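Reticulocyte-binding protein 2a (Plasmodium vivax, PDB 4Z8N) probably binds a receptor on the surface of reticulocytes during parasite invasion, this chain being its mostly alpha-helical erythrocyte-binding domain. Local coordinates at residues T186-V191 and S202-L207; E33-I38 and K46-A51; Y7-N12 and L267-T272; K229-K234 and A257-T262. One frame throughout, in Å; residues are numbered along the deposited sequence.

Contact 1: residues T186-V191 and S202-L207; sequences TLMLKV and SAINFL
Met188 of helix 168-194 reaches across to helix 199-237 and meets two consecutive residues there, Ile204 and Asn205. The two helices form a helical hairpin within the Rh5-type coiled-coil domain, and with 139 Å² buried between the segments the contact is small and rests almost wholly on this one methionine. Its buried part is apolar. Met188 SD lies 3.8 Å from Ile204 CG2, and the two side chains cross at about a right angle. Bends at chi2 (-54°) and chi3 (-64°) fold the thioether so that both SD and CE come up against the Ile204 branch methyl, Met188 CE at 3.9 Å from Ile204 CG2. Behind Ile204 the packing continues onto Leu287 and Tyr288 of helix 246-297, and Met188 also touches Ile201 and Gln208, so both apolar residues are buried.

Toward solvent the contact passes to Asn205, which is only partly exposed and is still closely touched: Met188 CE comes to 3.5 Å from Asn205 ND2, the shortest approach between the segments, and a van der Waals contact. The two ends of this amide find their polar partners in different helices. ND2 donates to Ile201 O one turn earlier in its own helix, while OD1 is weakly hydrogen-bonded to Lys192 NZ of the facing helix, which implies that a weak polar link at the margin supplements the apolar packing of thioether on isoleucine.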
loop_
_atom_site.group_PDB
_atom_site.type_symbol
_atom_site.label_atom_id
_atom_site.label_comp_id
_atom_site.label_asym_id
_atom_site.label_seq_id
_atom_site.Cartn_x
_atom_site.Cartn_y
_atom_site.Cartn_z
ATOM N N THR A 186 15.702 -18.468 12.685
ATOM C CA THR A 186 16.523 -18.993 13.766
ATOM C C THR A 186 16.928 -20.439 13.495
ATOM O O THR A 186 18.081 -20.820 13.686
ATOM C CB THR A 186 15.780 -18.911 15.107
ATOM O OG1 THR A 186 15.518 -17.537 15.421
ATOM C CG2 THR A 186 16.607 -19.539 16.215
ATOM N N LEU A 187 15.968 -21.237 13.041
ATOM C CA LEU A 187 16.222 -22.627 12.686
ATOM C C LEU A 187 17.298 -22.753 11.605
ATOM O O LEU A 187 18.184 -23.607 11.696
ATOM C CB LEU A 187 14.926 -23.291 12.221
ATOM C CG LEU A 187 15.045 -24.718 11.685
ATOM C CD1 LEU A 187 15.495 -25.672 12.783
ATOM C CD2 LEU A 187 13.727 -25.169 11.078
ATOM N N MET A 188 17.225 -21.896 10.589
ATOM C CA MET A 188 18.177 -21.939 9.481
ATOM C C MET A 188 19.584 -21.524 9.913
ATOM O O MET A 188 20.570 -21.939 9.302
ATOM C CB MET A 188 17.699 -21.057 8.325
ATOM C CG MET A 188 16.483 -21.602 7.590
ATOM S SD MET A 188 16.696 -23.292 6.982
ATOM C CE MET A 188 18.019 -23.066 5.794
ATOM N N LEU A 189 19.680 -20.710 10.962
ATOM C CA LEU A 189 20.979 -20.375 11.539
ATOM C C LEU A 189 21.619 -21.623 12.135
ATOM O O LEU A 189 22.840 -21.779 12.113
ATOM C CB LEU A 189 20.845 -19.292 12.611
ATOM C CG LEU A 189 20.452 -17.882 12.169
ATOM C CD1 LEU A 189 20.346 -16.971 13.381
ATOM C CD2 LEU A 189 21.451 -17.328 11.162
ATOM N N LYS A 190 20.788 -22.510 12.672
ATOM C CA LYS A 190 21.281 -23.770 13.216
ATOM C C LYS A 190 21.620 -24.741 12.084
ATOM O O LYS A 190 22.551 -25.538 12.196
ATOM C CB LYS A 190 20.251 -24.393 14.164
ATOM C CG LYS A 190 20.766 -25.602 14.924
ATOM C CD LYS A 190 21.983 -25.241 15.758
ATOM C CE LYS A 190 22.901 -26.432 15.940
ATOM N NZ LYS A 190 24.160 -26.053 16.634
ATOM N N VAL A 191 20.859 -24.661 10.995
ATOM C CA VAL A 191 21.082 -25.508 9.826
ATOM C C VAL A 191 22.437 -25.224 9.179
ATOM O O VAL A 191 23.175 -26.149 8.826
ATOM C CB VAL A 191 19.968 -25.319 8.775
ATOM C CG1 VAL A 191 20.330 -26.018 7.475
ATOM C CG2 VAL A 191 18.641 -25.830 9.310
ATOM N N SER A 202 20.043 -21.341 0.451
ATOM C CA SER A 202 20.062 -19.940 0.052
ATOM C C SER A 202 18.669 -19.457 -0.339
ATOM O O SER A 202 18.284 -18.333 -0.019
ATOM C CB SER A 202 21.040 -19.728 -1.103
ATOM O OG SER A 202 22.353 -20.109 -0.734
ATOM N N ALA A 203 17.911 -20.314 -1.017
ATOM C CA ALA A 203 16.559 -19.968 -1.455
ATOM C C ALA A 203 15.589 -19.790 -0.281
ATOM O O ALA A 203 14.745 -18.896 -0.290
ATOM C CB ALA A 203 16.033 -21.029 -2.420
ATOM N N ILE A 204 15.717 -20.659 0.719
ATOM C CA ILE A 204 14.890 -20.633 1.925
ATOM C C ILE A 204 15.085 -19.317 2.668
ATOM O O ILE A 204 14.138 -18.601 3.016
ATOM C CB ILE A 204 15.258 -21.816 2.845
ATOM C CG1 ILE A 204 14.773 -23.127 2.240
ATOM C CG2 ILE A 204 14.692 -21.652 4.229
ATOM C CD1 ILE A 204 15.137 -24.336 3.060
ATOM N N ASN A 205 16.354 -19.054 2.928
ATOM C CA ASN A 205 16.905 -17.784 3.355
ATOM C C ASN A 205 16.419 -16.546 2.608
ATOM O O ASN A 205 16.048 -15.575 3.246
ATOM C CB ASN A 205 18.399 -17.963 3.225
ATOM C CG ASN A 205 19.025 -18.477 4.489
ATOM O OD1 ASN A 205 19.453 -17.659 5.286
ATOM N ND2 ASN A 205 18.751 -19.774 4.837
ATOM N N PHE A 206 16.391 -16.580 1.277
ATOM C CA PHE A 206 15.834 -15.468 0.495
ATOM C C PHE A 206 14.305 -15.330 0.606
ATOM O O PHE A 206 13.768 -14.223 0.753
ATOM C CB PHE A 206 16.220 -15.634 -0.969
ATOM C CG PHE A 206 15.515 -14.692 -1.898
ATOM C CD1 PHE A 206 15.887 -13.360 -1.963
ATOM C CD2 PHE A 206 14.495 -15.142 -2.720
ATOM C CE1 PHE A 206 15.254 -12.497 -2.821
ATOM C CE2 PHE A 206 13.858 -14.283 -3.580
ATOM C CZ PHE A 206 14.236 -12.957 -3.632
ATOM N N LEU A 207 13.616 -16.463 0.504
ATOM C CA LEU A 207 12.156 -16.504 0.561
ATOM C C LEU A 207 11.604 -16.100 1.934
ATOM O O LEU A 207 10.665 -15.314 2.010
ATOM C CB LEU A 207 11.658 -17.899 0.188
ATOM C CG LEU A 207 10.155 -18.040 -0.029
ATOM C CD1 LEU A 207 9.629 -16.927 -0.916
ATOM C CD2 LEU A 207 9.867 -19.379 -0.647
#

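Contact 2: residues E33-I38 and K46-A51; sequences EIKYYI and KNYDEA
The short helical segments 33-37 and 46-51 run antiparallel at 156°, their axes approaching to 9.8 Å, with Lys35 CA and Asp49 CA the nearest such pair at 6.9 Å. They form a helical hairpin, helix 26-37 turning back into helix 42-69, and Tyr48 fills the space between its arms. With its CG anti to the backbone N (chi1 -176°), the Tyr48 ring extends toward the first helix, where Ile34 CG2 sits over one face, 4.0 Å from the centroid of the Tyr48 ring: a CH-pi contact displaced toward the ring's rim. Near the base of the ring, Ile38 CD1 packs on Tyr48 CB at 3.8 Å. The backbone of the first helix is close as well, Lys35 CA lying 3.5 Å from Tyr48 CE2. The phenol hydroxyl is hydrogen-bonded to Phe31 O, and Ile133 of helix 119-136 also touches the Tyr48 side chain, so the buried tyrosine joins three helices.

At the partly exposed margin, Lys35 and Asp49 form a salt bridge, their side chains crossing at about a right angle. Asp49 OD1 is shared with Lys45, and the Lys35 side chain makes a cation-pi contact with Tyr52. Lys35 NZ meets Asp49 OD1 at 3.2 Å from above the carboxylate plane, 52° out of it.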
loop_
_atom_site.group_PDB
_atom_site.type_symbol
_atom_site.label_atom_id
_atom_site.label_comp_id
_atom_site.label_asym_id
_atom_site.label_seq_id
_atom_site.Cartn_x
_atom_site.Cartn_y
_atom_site.Cartn_z
ATOM N N GLU A 33 -12.575 11.171 -3.673
ATOM C CA GLU A 33 -13.608 11.128 -2.639
ATOM C C GLU A 33 -14.354 12.451 -2.527
ATOM O O GLU A 33 -15.580 12.470 -2.412
ATOM C CB GLU A 33 -13.001 10.761 -1.282
ATOM C CG GLU A 33 -12.553 9.316 -1.189
ATOM C CD GLU A 33 -13.691 8.345 -1.435
ATOM O OE1 GLU A 33 -14.814 8.609 -0.955
ATOM O OE2 GLU A 33 -13.466 7.324 -2.118
ATOM N N ILE A 34 -13.609 13.553 -2.557
ATOM C CA ILE A 34 -14.201 14.886 -2.499
ATOM C C ILE A 34 -15.153 15.101 -3.672
ATOM O O ILE A 34 -16.197 15.743 -3.530
ATOM C CB ILE A 34 -13.115 15.984 -2.501
ATOM C CG1 ILE A 34 -12.303 15.931 -1.208
ATOM C CG2 ILE A 34 -13.734 17.368 -2.647
ATOM C CD1 ILE A 34 -13.125 16.206 0.032
ATOM N N LYS A 35 -14.800 14.529 -4.820
ATOM C CA LYS A 35 -15.566 14.713 -6.048
ATOM C C LYS A 35 -17.047 14.382 -5.887
ATOM O O LYS A 35 -17.900 15.148 -6.329
ATOM C CB LYS A 35 -14.966 13.873 -7.177
ATOM C CG LYS A 35 -15.696 14.012 -8.500
ATOM C CD LYS A 35 -14.990 13.241 -9.604
ATOM C CE LYS A 35 -13.982 14.114 -10.328
ATOM N NZ LYS A 35 -14.612 14.857 -11.459
ATOM N N TYR A 36 -17.367 13.259 -5.249
ATOM C CA TYR A 36 -18.776 12.918 -5.061
ATOM C C TYR A 36 -19.257 13.224 -3.642
ATOM O O TYR A 36 -20.433 13.042 -3.322
ATOM C CB TYR A 36 -19.036 11.450 -5.417
ATOM C CG TYR A 36 -18.363 10.427 -4.531
ATOM C CD1 TYR A 36 -19.011 9.915 -3.413
ATOM C CD2 TYR A 36 -17.097 9.944 -4.831
ATOM C CE1 TYR A 36 -18.408 8.966 -2.607
ATOM C CE2 TYR A 36 -16.485 8.996 -4.030
ATOM C CZ TYR A 36 -17.146 8.511 -2.920
ATOM O OH TYR A 36 -16.546 7.566 -2.119
ATOM N N TYR A 37 -18.349 13.710 -2.804
ATOM C CA TYR A 37 -18.712 14.170 -1.469
ATOM C C TYR A 37 -19.624 15.397 -1.558
ATOM O O TYR A 37 -20.658 15.463 -0.893
ATOM C CB TYR A 37 -17.454 14.503 -0.655
ATOM C CG TYR A 37 -17.670 14.574 0.844
ATOM C CD1 TYR A 37 -18.404 15.608 1.419
ATOM C CD2 TYR A 37 -17.124 13.611 1.687
ATOM C CE1 TYR A 37 -18.601 15.673 2.785
ATOM C CE2 TYR A 37 -17.309 13.672 3.057
ATOM C CZ TYR A 37 -18.049 14.706 3.600
ATOM O OH TYR A 37 -18.240 14.772 4.961
ATOM N N ILE A 38 -19.234 16.357 -2.392
ATOM C CA ILE A 38 -19.922 17.645 -2.484
ATOM C C ILE A 38 -20.938 17.707 -3.625
ATOM O O ILE A 38 -21.254 18.789 -4.126
ATOM C CB ILE A 38 -18.912 18.791 -2.672
ATOM C CG1 ILE A 38 -18.083 18.563 -3.940
ATOM C CG2 ILE A 38 -18.006 18.901 -1.457
ATOM C CD1 ILE A 38 -17.143 19.704 -4.276
ATOM N N LYS A 46 -19.677 21.831 -9.668
ATOM C CA LYS A 46 -19.307 22.123 -11.053
ATOM C C LYS A 46 -17.911 22.735 -11.109
ATOM O O LYS A 46 -17.116 22.392 -11.990
ATOM C CB LYS A 46 -20.328 23.048 -11.742
ATOM C CG LYS A 46 -21.156 23.920 -10.830
ATOM C CD LYS A 46 -22.323 24.605 -11.555
ATOM C CE LYS A 46 -23.448 23.621 -11.871
ATOM N NZ LYS A 46 -24.725 24.297 -12.252
ATOM N N ASN A 47 -17.612 23.632 -10.174
ATOM C CA ASN A 47 -16.282 24.223 -10.101
ATOM C C ASN A 47 -15.210 23.182 -9.796
ATOM O O ASN A 47 -14.116 23.224 -10.363
ATOM C CB ASN A 47 -16.236 25.338 -9.054
ATOM C CG ASN A 47 -16.905 26.614 -9.527
ATOM O OD1 ASN A 47 -16.942 26.900 -10.723
ATOM N ND2 ASN A 47 -17.417 27.402 -8.585
ATOM N N TYR A 48 -15.524 22.243 -8.907
ATOM C CA TYR A 48 -14.556 21.221 -8.533
ATOM C C TYR A 48 -14.276 20.281 -9.697
ATOM O O TYR A 48 -13.122 19.946 -9.961
ATOM C CB TYR A 48 -15.036 20.419 -7.323
ATOM C CG TYR A 48 -14.018 19.407 -6.841
ATOM C CD1 TYR A 48 -12.981 19.784 -5.998
ATOM C CD2 TYR A 48 -14.086 18.077 -7.238
ATOM C CE1 TYR A 48 -12.043 18.866 -5.558
ATOM C CE2 TYR A 48 -13.152 17.150 -6.805
ATOM C CZ TYR A 48 -12.134 17.552 -5.965
ATOM O OH TYR A 48 -11.203 16.637 -5.530
ATOM N N ASP A 49 -15.331 19.855 -10.387
ATOM C CA ASP A 49 -15.182 18.962 -11.531
ATOM C C ASP A 49 -14.310 19.604 -12.603
ATOM O O ASP A 49 -13.522 18.929 -13.266
ATOM C CB ASP A 49 -16.548 18.588 -12.113
ATOM C CG ASP A 49 -17.343 17.672 -11.199
ATOM O OD1 ASP A 49 -16.726 16.991 -10.353
ATOM O OD2 ASP A 49 -18.586 17.632 -11.329
ATOM N N GLU A 50 -14.450 20.917 -12.754
ATOM C CA GLU A 50 -13.665 21.673 -13.719
ATOM C C GLU A 50 -12.202 21.756 -13.294
ATOM O O GLU A 50 -11.298 21.565 -14.108
ATOM C CB GLU A 50 -14.247 23.077 -13.894
ATOM C CG GLU A 50 -13.544 23.921 -14.943
ATOM C CD GLU A 50 -14.161 25.300 -15.087
ATOM O OE1 GLU A 50 -14.197 26.044 -14.085
ATOM O OE2 GLU A 50 -14.611 25.640 -16.203
ATOM N N ALA A 51 -11.976 22.040 -12.016
ATOM C CA ALA A 51 -10.625 22.144 -11.476
ATOM C C ALA A 51 -9.942 20.777 -11.421
ATOM O O ALA A 51 -8.737 20.666 -11.650
ATOM C CB ALA A 51 -10.655 22.777 -10.096
#

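Contact 3: residues Y7-N12 and L267-T272; sequences YLDFSN and LKRADT
Arg269 of the long helix 246-297 grips Asp9 of the N-terminal strand side-on, one nitrogen to each carboxylate oxygen, in a buried bidentate salt bridge. The NE bond is the straighter: Arg269 NE lies 2.8 Å from Asp9 OD2 with an N-H...O angle of 164°, in the guanidinium plane and directed at the syn lone pair. The second bond is longer and more bent, Arg269 NH2 to Asp9 OD1 at 3.0 Å and 140°, and it meets the oxygen from above the carboxylate plane. This asymmetry is consistent with the 52° between the two planar groups. The arginine chain doubles back at its second and third torsions, turning its NE side to the strand.

Other partners complete the network. His221 NE2 of helix 199-237 is hydrogen-bonded to Asp9 OD2, while OD1 is hydrogen-bonded to Ser19 OG and Thr20 N; Arg269 NH2 also donates to Leu5 O.

Farther out, the guanidinium lies beside the Tyr7-Leu8 backbone, with Arg269 NH2 3.7 Å from Leu8 N. Tyr7 CB points away from segment 267-272, and the side chain packs on Ile214, Thr273 and Ala276. Near the centre of the chain, the contact therefore joins the N-terminal two-stranded hairpin to two long helices. Several donors around one buried carboxylate would be expected to favour its ionised form and to hold its rotation fixed.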
loop_
_atom_site.group_PDB
_atom_site.type_symbol
_atom_site.label_atom_id
_atom_site.label_comp_id
_atom_site.label_asym_id
_atom_site.label_seq_id
_atom_site.Cartn_x
_atom_site.Cartn_y
_atom_site.Cartn_z
ATOM N N TYR A 7 2.102 -6.598 -3.788
ATOM C CA TYR A 7 2.532 -6.226 -2.442
ATOM C C TYR A 7 3.557 -5.096 -2.403
ATOM O O TYR A 7 3.736 -4.457 -1.367
ATOM C CB TYR A 7 3.108 -7.450 -1.715
ATOM C CG TYR A 7 4.291 -8.105 -2.403
ATOM C CD1 TYR A 7 5.590 -7.654 -2.190
ATOM C CD2 TYR A 7 4.108 -9.184 -3.261
ATOM C CE1 TYR A 7 6.672 -8.261 -2.816
ATOM C CE2 TYR A 7 5.178 -9.794 -3.890
ATOM C CZ TYR A 7 6.457 -9.329 -3.666
ATOM O OH TYR A 7 7.519 -9.942 -4.297
ATOM N N LEU A 8 4.235 -4.848 -3.518
ATOM C CA LEU A 8 5.372 -3.935 -3.488
ATOM C C LEU A 8 4.957 -2.468 -3.479
ATOM O O LEU A 8 4.649 -1.883 -4.515
ATOM C CB LEU A 8 6.311 -4.197 -4.668
ATOM C CG LEU A 8 7.612 -3.389 -4.613
ATOM C CD1 LEU A 8 8.337 -3.608 -3.290
ATOM C CD2 LEU A 8 8.519 -3.731 -5.783
ATOM N N ASP A 9 4.956 -1.888 -2.286
ATOM C CA ASP A 9 4.778 -0.455 -2.107
ATOM C C ASP A 9 5.991 0.068 -1.352
ATOM O O ASP A 9 6.744 -0.715 -0.778
ATOM C CB ASP A 9 3.487 -0.147 -1.348
ATOM C CG ASP A 9 2.247 -0.553 -2.118
ATOM O OD1 ASP A 9 2.265 -0.471 -3.364
ATOM O OD2 ASP A 9 1.251 -0.952 -1.480
ATOM N N PHE A 10 6.186 1.382 -1.347
ATOM C CA PHE A 10 7.350 1.956 -0.679
ATOM C C PHE A 10 6.961 2.982 0.378
ATOM O O PHE A 10 6.360 4.012 0.072
ATOM C CB PHE A 10 8.288 2.589 -1.708
ATOM C CG PHE A 10 8.733 1.636 -2.777
ATOM C CD1 PHE A 10 9.685 0.665 -2.504
ATOM C CD2 PHE A 10 8.189 1.699 -4.049
ATOM C CE1 PHE A 10 10.090 -0.220 -3.481
ATOM C CE2 PHE A 10 8.589 0.816 -5.033
ATOM C CZ PHE A 10 9.543 -0.144 -4.751
ATOM N N SER A 11 7.303 2.684 1.626
ATOM C CA SER A 11 7.089 3.620 2.724
ATOM C C SER A 11 8.378 4.384 3.003
ATOM O O SER A 11 9.425 4.066 2.437
ATOM C CB SER A 11 6.617 2.886 3.978
ATOM O OG SER A 11 5.921 3.765 4.844
ATOM N N ASN A 12 8.314 5.389 3.871
ATOM C CA ASN A 12 9.502 6.192 4.138
ATOM C C ASN A 12 9.570 6.829 5.520
ATOM O O ASN A 12 8.939 6.370 6.475
ATOM C CB ASN A 12 9.631 7.298 3.082
ATOM C CG ASN A 12 8.521 8.340 3.171
ATOM O OD1 ASN A 12 7.609 8.241 3.994
ATOM N ND2 ASN A 12 8.606 9.356 2.323
ATOM N N LEU A 267 -6.527 -0.523 2.342
ATOM C CA LEU A 267 -7.347 -1.733 2.378
ATOM C C LEU A 267 -7.166 -2.563 1.110
ATOM O O LEU A 267 -7.007 -3.781 1.171
ATOM C CB LEU A 267 -8.826 -1.382 2.561
ATOM C CG LEU A 267 -9.796 -2.567 2.584
ATOM C CD1 LEU A 267 -9.539 -3.442 3.800
ATOM C CD2 LEU A 267 -11.242 -2.093 2.560
ATOM N N LYS A 268 -7.185 -1.888 -0.034
ATOM C CA LYS A 268 -7.032 -2.539 -1.329
ATOM C C LYS A 268 -5.719 -3.313 -1.416
ATOM O O LYS A 268 -5.655 -4.380 -2.026
ATOM C CB LYS A 268 -7.105 -1.498 -2.451
ATOM C CG LYS A 268 -6.896 -2.063 -3.845
ATOM C CD LYS A 268 -7.135 -1.007 -4.909
ATOM C CE LYS A 268 -5.828 -0.501 -5.491
ATOM N NZ LYS A 268 -6.063 0.555 -6.513
ATOM N N ARG A 269 -4.681 -2.774 -0.786
ATOM C CA ARG A 269 -3.349 -3.367 -0.831
ATOM C C ARG A 269 -3.199 -4.499 0.175
ATOM O O ARG A 269 -2.461 -5.455 -0.063
ATOM C CB ARG A 269 -2.286 -2.298 -0.577
ATOM C CG ARG A 269 -2.344 -1.158 -1.567
ATOM C CD ARG A 269 -2.107 -1.668 -2.975
ATOM N NE ARG A 269 -0.697 -1.962 -3.216
ATOM C CZ ARG A 269 -0.261 -2.861 -4.091
ATOM N NH1 ARG A 269 -1.126 -3.568 -4.804
ATOM N NH2 ARG A 269 1.042 -3.054 -4.249
ATOM N N ALA A 270 -3.903 -4.384 1.296
ATOM C CA ALA A 270 -3.864 -5.406 2.333
ATOM C C ALA A 270 -4.351 -6.757 1.808
ATOM O O ALA A 270 -3.824 -7.803 2.185
ATOM C CB ALA A 270 -4.696 -4.974 3.532
ATOM N N ASP A 271 -5.351 -6.726 0.931
ATOM C CA ASP A 271 -5.915 -7.945 0.357
ATOM C C ASP A 271 -4.875 -8.717 -0.456
ATOM O O ASP A 271 -4.544 -9.858 -0.129
ATOM C CB ASP A 271 -7.129 -7.608 -0.518
ATOM C CG ASP A 271 -7.938 -8.840 -0.918
ATOM O OD1 ASP A 271 -7.360 -9.938 -1.064
ATOM O OD2 ASP A 271 -9.169 -8.707 -1.086
ATOM N N THR A 272 -4.366 -8.092 -1.516
ATOM C CA THR A 272 -3.444 -8.757 -2.435
ATOM C C THR A 272 -2.141 -9.181 -1.756
ATOM O O THR A 272 -1.484 -10.121 -2.197
ATOM C CB THR A 272 -3.117 -7.857 -3.644
ATOM O OG1 THR A 272 -2.655 -6.580 -3.187
ATOM C CG2 THR A 272 -4.353 -7.657 -4.510
#

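Contact 4: residues K229-K234 and A257-T262; sequences KENVLK and ANFYAT
An antiparallel helix pair of the Rh5-type coiled-coil domain, helix 199-237 against the last long helix 246-297, is joined here near the turn between them. The short axes of 229-234 and 257-262 come within 8.7 Å at 148°, and the closest CA pair is Val232 CA with Phe259 CA at 6.3 Å. Phe259 carries most of the contact. Asn231 lies over one face of its ring: Asn231 CB stands above the ring centre, 3.4 Å from the centroid of Phe259 and only 1° off the normal, a CH-pi contact of nearly ideal direction. The amide extends from there across the same face, stacked with its plane 8° from that of the ring, so that Asn231 CG is 3.6 Å from Phe259 CE1 and Asn231 OD1 lies equally far from Phe259 CZ. The first torsion, which sets CG opposite the carbonyl carbon, carries CG out over the ring; the flat orientation comes from the rotation of the amide itself, consistent with the hydrogen bond from ND2 to His227 O one turn earlier.

Deeper in the interface, Val232 CG2 packs on Phe259 CB at 3.8 Å, the two side chains sliding past each other in opposite directions. Val232 also touches Tyr158 and Val159 of helix 149-162, and Tyr260 stacks on Tyr158, so a third helix closes the buried side; Asn231 and Phe259 remain partly exposed. With no hydrogen bond crossing between the segments, the chemistry implies adhesion by dispersion and amide-pi stacking, while the amide nitrogen keeps its polar partner within its own helix.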
loop_
_atom_site.group_PDB
_atom_site.type_symbol
_atom_site.label_atom_id
_atom_site.label_comp_id
_atom_site.label_asym_id
_atom_site.label_seq_id
_atom_site.Cartn_x
_atom_site.Cartn_y
_atom_site.Cartn_z
ATOM N N LYS A 229 -10.116 3.725 9.995
ATOM C CA LYS A 229 -11.375 3.175 10.485
ATOM C C LYS A 229 -11.772 3.735 11.849
ATOM O O LYS A 229 -12.905 4.182 12.037
ATOM C CB LYS A 229 -11.297 1.647 10.556
ATOM C CG LYS A 229 -12.514 1.005 11.209
ATOM C CD LYS A 229 -12.544 -0.502 11.006
ATOM C CE LYS A 229 -13.766 -1.115 11.678
ATOM N NZ LYS A 229 -13.991 -2.525 11.243
ATOM N N GLU A 230 -10.843 3.709 12.797
ATOM C CA GLU A 230 -11.128 4.176 14.151
ATOM C C GLU A 230 -11.488 5.657 14.182
ATOM O O GLU A 230 -12.342 6.075 14.960
ATOM C CB GLU A 230 -9.937 3.909 15.073
ATOM C CG GLU A 230 -9.757 2.445 15.434
ATOM C CD GLU A 230 -8.575 2.214 16.353
ATOM O OE1 GLU A 230 -7.817 3.175 16.603
ATOM O OE2 GLU A 230 -8.408 1.072 16.829
ATOM N N ASN A 231 -10.838 6.450 13.337
ATOM C CA ASN A 231 -11.137 7.876 13.282
ATOM C C ASN A 231 -12.509 8.140 12.671
ATOM O O ASN A 231 -13.233 9.026 13.125
ATOM C CB ASN A 231 -10.057 8.626 12.501
ATOM C CG ASN A 231 -8.844 8.943 13.353
ATOM O OD1 ASN A 231 -8.901 9.797 14.234
ATOM N ND2 ASN A 231 -7.741 8.250 13.094
ATOM N N VAL A 232 -12.862 7.370 11.645
ATOM C CA VAL A 232 -14.195 7.452 11.056
ATOM C C VAL A 232 -15.238 7.125 12.116
ATOM O O VAL A 232 -16.222 7.846 12.277
ATOM C CB VAL A 232 -14.357 6.498 9.852
ATOM C CG1 VAL A 232 -15.828 6.295 9.520
ATOM C CG2 VAL A 232 -13.609 7.031 8.640
ATOM N N LEU A 233 -15.002 6.040 12.848
ATOM C CA LEU A 233 -15.909 5.621 13.908
ATOM C C LEU A 233 -15.946 6.639 15.044
ATOM O O LEU A 233 -16.980 6.817 15.694
ATOM C CB LEU A 233 -15.505 4.246 14.442
ATOM C CG LEU A 233 -15.640 3.083 13.458
ATOM C CD1 LEU A 233 -15.299 1.762 14.132
ATOM C CD2 LEU A 233 -17.044 3.045 12.870
ATOM N N LYS A 234 -14.823 7.310 15.282
ATOM C CA LYS A 234 -14.764 8.318 16.335
ATOM C C LYS A 234 -15.615 9.538 15.980
ATOM O O LYS A 234 -16.272 10.116 16.845
ATOM C CB LYS A 234 -13.319 8.742 16.612
ATOM C CG LYS A 234 -13.217 10.034 17.413
ATOM C CD LYS A 234 -11.935 10.116 18.220
ATOM C CE LYS A 234 -12.178 10.850 19.533
ATOM N NZ LYS A 234 -13.634 10.972 19.849
ATOM N N ALA A 257 -13.258 12.787 4.597
ATOM C CA ALA A 257 -12.817 12.230 3.327
ATOM C C ALA A 257 -11.386 11.716 3.422
ATOM O O ALA A 257 -11.050 10.694 2.829
ATOM C CB ALA A 257 -12.938 13.268 2.223
ATOM N N ASN A 258 -10.551 12.424 4.175
ATOM C CA ASN A 258 -9.156 12.029 4.339
ATOM C C ASN A 258 -9.012 10.741 5.149
ATOM O O ASN A 258 -8.171 9.899 4.844
ATOM C CB ASN A 258 -8.359 13.158 4.999
ATOM C CG ASN A 258 -6.884 12.836 5.118
ATOM O OD1 ASN A 258 -6.157 12.834 4.124
ATOM N ND2 ASN A 258 -6.433 12.567 6.337
ATOM N N PHE A 259 -9.835 10.591 6.180
ATOM C CA PHE A 259 -9.833 9.370 6.981
ATOM C C PHE A 259 -10.257 8.159 6.153
ATOM O O PHE A 259 -9.658 7.085 6.253
ATOM C CB PHE A 259 -10.755 9.524 8.195
ATOM C CG PHE A 259 -10.169 10.358 9.299
ATOM C CD1 PHE A 259 -8.809 10.325 9.565
ATOM C CD2 PHE A 259 -10.976 11.178 10.070
ATOM C CE1 PHE A 259 -8.268 11.091 10.580
ATOM C CE2 PHE A 259 -10.440 11.949 11.084
ATOM C CZ PHE A 259 -9.085 11.904 11.340
ATOM N N TYR A 260 -11.287 8.327 5.329
ATOM C CA TYR A 260 -11.765 7.216 4.513
ATOM C C TYR A 260 -10.808 6.917 3.362
ATOM O O TYR A 260 -10.582 5.755 3.024
ATOM C CB TYR A 260 -13.166 7.492 3.963
ATOM C CG TYR A 260 -13.642 6.402 3.028
ATOM C CD1 TYR A 260 -13.939 5.131 3.508
ATOM C CD2 TYR A 260 -13.775 6.636 1.664
ATOM C CE1 TYR A 260 -14.362 4.125 2.658
ATOM C CE2 TYR A 260 -14.203 5.638 0.806
ATOM C CZ TYR A 260 -14.493 4.384 1.309
ATOM O OH TYR A 260 -14.915 3.387 0.461
ATOM N N ALA A 261 -10.247 7.964 2.764
ATOM C CA ALA A 261 -9.294 7.791 1.669
ATOM C C ALA A 261 -8.066 7.019 2.140
ATOM O O ALA A 261 -7.539 6.176 1.416
ATOM C CB ALA A 261 -8.886 9.137 1.096
ATOM N N THR A 262 -7.626 7.312 3.360
ATOM C CA THR A 262 -6.505 6.609 3.977
ATOM C C THR A 262 -6.842 5.137 4.193
ATOM O O THR A 262 -6.037 4.252 3.900
ATOM C CB THR A 262 -6.119 7.252 5.322
ATOM O OG1 THR A 262 -5.669 8.593 5.093
ATOM C CG2 THR A 262 -5.009 6.462 6.007
#

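From the N terminus, segment 7-12, with strand 9-11, opens contact 3, which closes only at 267-272 and so encloses almost the whole helical chain. The other three contacts lie within that span, in series and without crossing: contact 2 closes the turn between helices 26-37 and 42-69, contact 1 the one between helices 168-194 and 199-237, and contact 4 the one between helices 199-237 and 246-297. Contacts 1 and 4 share helix 199-237 but lie on opposite sides of the chain's centre, about 40 Å apart between centres. Contacts 2 and 4 touch, Ile34 CD1 lying 3.7 Å from Ala257 CB, while contact 3 ties the N-terminal strand to helix 246-297 near the chain's centre.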